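PDB 4BHX: paternally-expressed GENE 3 protein from Homo sapiens, which induces apoptosis with SIAH1A, links p53 to BAX in DNA-damage-triggered neuronal death, and dimerizes through the SCAN domain, the part crystallised here. Local coordinates for residues R12-I17 / V54-L59. Residues are numbered along the deposited sequence; the frame is centred on the assembly and turned at random.
Sequences RFRNLI and VLEQYL. With EDO (1,2-ethanediol), chain M; EDO (1,2-ethanediol), chain G.
Arg14, near the end of helix 6-15, and Glu56, on helix 46-61, reach for each other from opposite directions and make the whole contact. The guanidinium presents its side rather than its end: NE of Arg14 donates to OE2 of Glu56 at 2.9 Å, and NH2 of Arg14 donates to OE1 of Glu56, also at 2.9 Å. Both bonds are fairly straight (164° at the NE hydrogen), both oxygens are met on their syn sides, and the two flat groups lie nearly coplanar, 25° apart, in a two-pronged salt bridge. Glu56 gets there on an extended chain, its CG anti to the backbone N (chi1 -179°), while a kink in the Arg14 chain turns NE and NH2 toward it. CE2 of Phe13 lies over one face of the Arg14 guanidinium, near its margin and 3.4 Å from the plane. This ion pair is the close-fitting part. Around it the approach is loose: the nearest CA atoms, those of Arg14 and Glu56, stay 11.2 Å apart, only 87 Å² is buried in all, and Arg14 is exposed to solvent. OE2 of Glu56 has a second partner in NE2 of His10, one helical turn before Arg14, and the Glu56 side chain also touches Trp38 of helix 24-39. Paired charges thus tie two helices of the SCAN domain together through long side chains, and the carboxylate, shared between Arg14 and His10, probably stays ionised.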
loop_
_atom_site.group_PDB
_atom_site.type_symbol
_atom_site.label_atom_id
_atom_site.label_comp_id
_atom_site.label_asym_id
_atom_site.label_seq_id
_atom_site.Cartn_x
_atom_site.Cartn_y
_atom_site.Cartn_z
ATOM N N ARG A 12 0.446 -9.324 0.248
ATOM C CA ARG A 12 1.027 -10.493 -0.384
ATOM C C ARG A 12 2.110 -10.103 -1.461
ATOM O O ARG A 12 3.119 -10.803 -1.603
ATOM C CB ARG A 12 -0.006 -11.383 -1.053
ATOM C CG ARG A 12 -1.114 -11.925 -0.159
ATOM C CD ARG A 12 -0.607 -12.955 0.821
ATOM N NE ARG A 12 0.371 -12.539 1.813
ATOM C CZ ARG A 12 0.120 -11.945 2.977
ATOM N NH1 ARG A 12 -1.111 -11.570 3.343
ATOM N NH2 ARG A 12 1.157 -11.683 3.779
ATOM N N PHE A 13 1.819 -9.065 -2.229
ATOM C CA PHE A 13 2.730 -8.580 -3.267
ATOM C C PHE A 13 4.092 -8.230 -2.644
ATOM O O PHE A 13 5.156 -8.626 -3.147
ATOM C CB PHE A 13 2.073 -7.362 -3.954
ATOM C CG PHE A 13 2.979 -6.642 -4.967
ATOM C CD1 PHE A 13 3.511 -7.325 -6.073
ATOM C CD2 PHE A 13 3.333 -5.294 -4.782
ATOM C CE1 PHE A 13 4.364 -6.633 -6.970
ATOM C CE2 PHE A 13 4.160 -4.598 -5.727
ATOM C CZ PHE A 13 4.681 -5.300 -6.797
ATOM N N ARG A 14 4.059 -7.463 -1.568
ATOM C CA ARG A 14 5.255 -7.044 -0.860
ATOM C C ARG A 14 5.972 -8.165 -0.103
ATOM O O ARG A 14 7.185 -8.064 0.109
ATOM C CB ARG A 14 4.892 -5.936 0.092
ATOM C CG ARG A 14 4.516 -4.608 -0.509
ATOM C CD ARG A 14 5.629 -4.054 -1.393
ATOM N NE ARG A 14 5.255 -2.766 -2.030
ATOM C CZ ARG A 14 5.728 -2.339 -3.211
ATOM N NH1 ARG A 14 6.577 -3.076 -3.926
ATOM N NH2 ARG A 14 5.320 -1.197 -3.694
ATOM N N ASN A 15 5.261 -9.215 0.316
ATOM C CA ASN A 15 5.845 -10.242 1.183
ATOM C C ASN A 15 6.169 -11.507 0.462
ATOM O O ASN A 15 6.793 -12.360 1.016
ATOM C CB ASN A 15 4.931 -10.634 2.389
ATOM C CG ASN A 15 4.463 -9.467 3.232
ATOM O OD1 ASN A 15 3.505 -9.624 4.028
ATOM N ND2 ASN A 15 5.096 -8.351 3.123
ATOM N N LEU A 16 5.814 -11.637 -0.801
ATOM C CA LEU A 16 6.168 -12.822 -1.573
ATOM C C LEU A 16 7.673 -12.994 -1.612
ATOM O O LEU A 16 8.366 -12.030 -1.723
ATOM C CB LEU A 16 5.702 -12.681 -3.007
ATOM C CG LEU A 16 5.852 -13.949 -3.803
ATOM C CD1 LEU A 16 4.670 -14.826 -3.501
ATOM C CD2 LEU A 16 5.938 -13.735 -5.275
ATOM N N ILE A 17 8.143 -14.233 -1.476
ATOM C CA ILE A 17 9.570 -14.614 -1.464
ATOM C C ILE A 17 9.918 -15.369 -2.741
ATOM O O ILE A 17 9.081 -16.052 -3.327
ATOM C CB ILE A 17 9.843 -15.560 -0.281
ATOM C CG1 ILE A 17 9.455 -14.904 1.035
ATOM C CG2 ILE A 17 11.288 -16.020 -0.200
ATOM C CD1 ILE A 17 10.018 -13.546 1.242
ATOM N N VAL A 54 2.482 7.023 -3.437
ATOM C CA VAL A 54 2.920 8.086 -2.552
ATOM C C VAL A 54 2.407 7.823 -1.119
ATOM O O VAL A 54 3.164 7.885 -0.143
ATOM C CB VAL A 54 2.475 9.464 -3.051
ATOM C CG1 VAL A 54 2.696 10.554 -2.004
ATOM C CG2 VAL A 54 3.155 9.834 -4.334
ATOM N N LEU A 55 1.125 7.483 -0.999
ATOM C CA LEU A 55 0.589 7.108 0.316
ATOM C C LEU A 55 1.334 5.930 0.977
ATOM O O LEU A 55 1.693 6.052 2.175
ATOM C CB LEU A 55 -0.920 6.859 0.221
ATOM C CG LEU A 55 -1.555 6.431 1.592
ATOM C CD1 LEU A 55 -1.483 7.586 2.564
ATOM C CD2 LEU A 55 -2.953 5.943 1.280
ATOM N N GLU A 56 1.654 4.869 0.209
ATOM C CA GLU A 56 2.355 3.714 0.689
ATOM C C GLU A 56 3.706 4.115 1.283
ATOM O O GLU A 56 4.068 3.708 2.415
ATOM C CB GLU A 56 2.599 2.681 -0.389
ATOM C CG GLU A 56 3.330 1.460 0.139
ATOM C CD GLU A 56 3.768 0.475 -0.913
ATOM O OE1 GLU A 56 4.014 0.841 -2.140
ATOM O OE2 GLU A 56 3.791 -0.731 -0.555
ATOM N N GLN A 57 4.423 4.952 0.549
ATOM C CA GLN A 57 5.755 5.433 0.996
ATOM C C GLN A 57 5.639 6.346 2.230
ATOM O O GLN A 57 6.322 6.149 3.216
ATOM C CB GLN A 57 6.527 6.060 -0.184
ATOM C CG GLN A 57 7.930 6.499 0.247
ATOM C CD GLN A 57 8.816 5.371 0.648
ATOM O OE1 GLN A 57 8.687 4.234 0.159
ATOM N NE2 GLN A 57 9.727 5.649 1.543
ATOM N N TYR A 58 4.673 7.270 2.221
ATOM C CA TYR A 58 4.437 8.184 3.323
ATOM C C TYR A 58 4.166 7.439 4.621
ATOM O O TYR A 58 4.801 7.769 5.652
ATOM C CB TYR A 58 3.306 9.190 3.040
ATOM C CG TYR A 58 3.433 10.575 3.716
ATOM C CD1 TYR A 58 4.017 10.738 4.992
ATOM C CD2 TYR A 58 2.908 11.709 3.094
ATOM C CE1 TYR A 58 4.140 11.998 5.579
ATOM C CE2 TYR A 58 3.065 12.969 3.633
ATOM C CZ TYR A 58 3.641 13.106 4.902
ATOM O OH TYR A 58 3.763 14.368 5.422
ATOM N N LEU A 59 3.314 6.414 4.562
ATOM C CA LEU A 59 2.969 5.620 5.740
ATOM C C LEU A 59 4.228 4.974 6.371
ATOM O O LEU A 59 4.333 4.873 7.612
ATOM C CB LEU A 59 1.914 4.584 5.395
ATOM C CG LEU A 59 0.537 5.222 5.085
ATOM C CD1 LEU A 59 -0.374 4.074 4.674
ATOM C CD2 LEU A 59 -0.020 6.019 6.292
HETATM C C1 EDO M . 6.414 -16.789 -0.888
HETATM O O1 EDO M . 6.344 -17.982 -1.741
HETATM C C2 EDO M . 5.423 -16.731 0.284
HETATM O O2 EDO M . 5.637 -15.565 1.128
HETATM C C1 EDO G . 2.571 2.163 8.445
HETATM O O1 EDO G . 1.557 1.466 7.692
HETATM C C2 EDO G . 2.061 3.103 9.527
HETATM O O2 EDO G . 2.695 4.372 9.337
#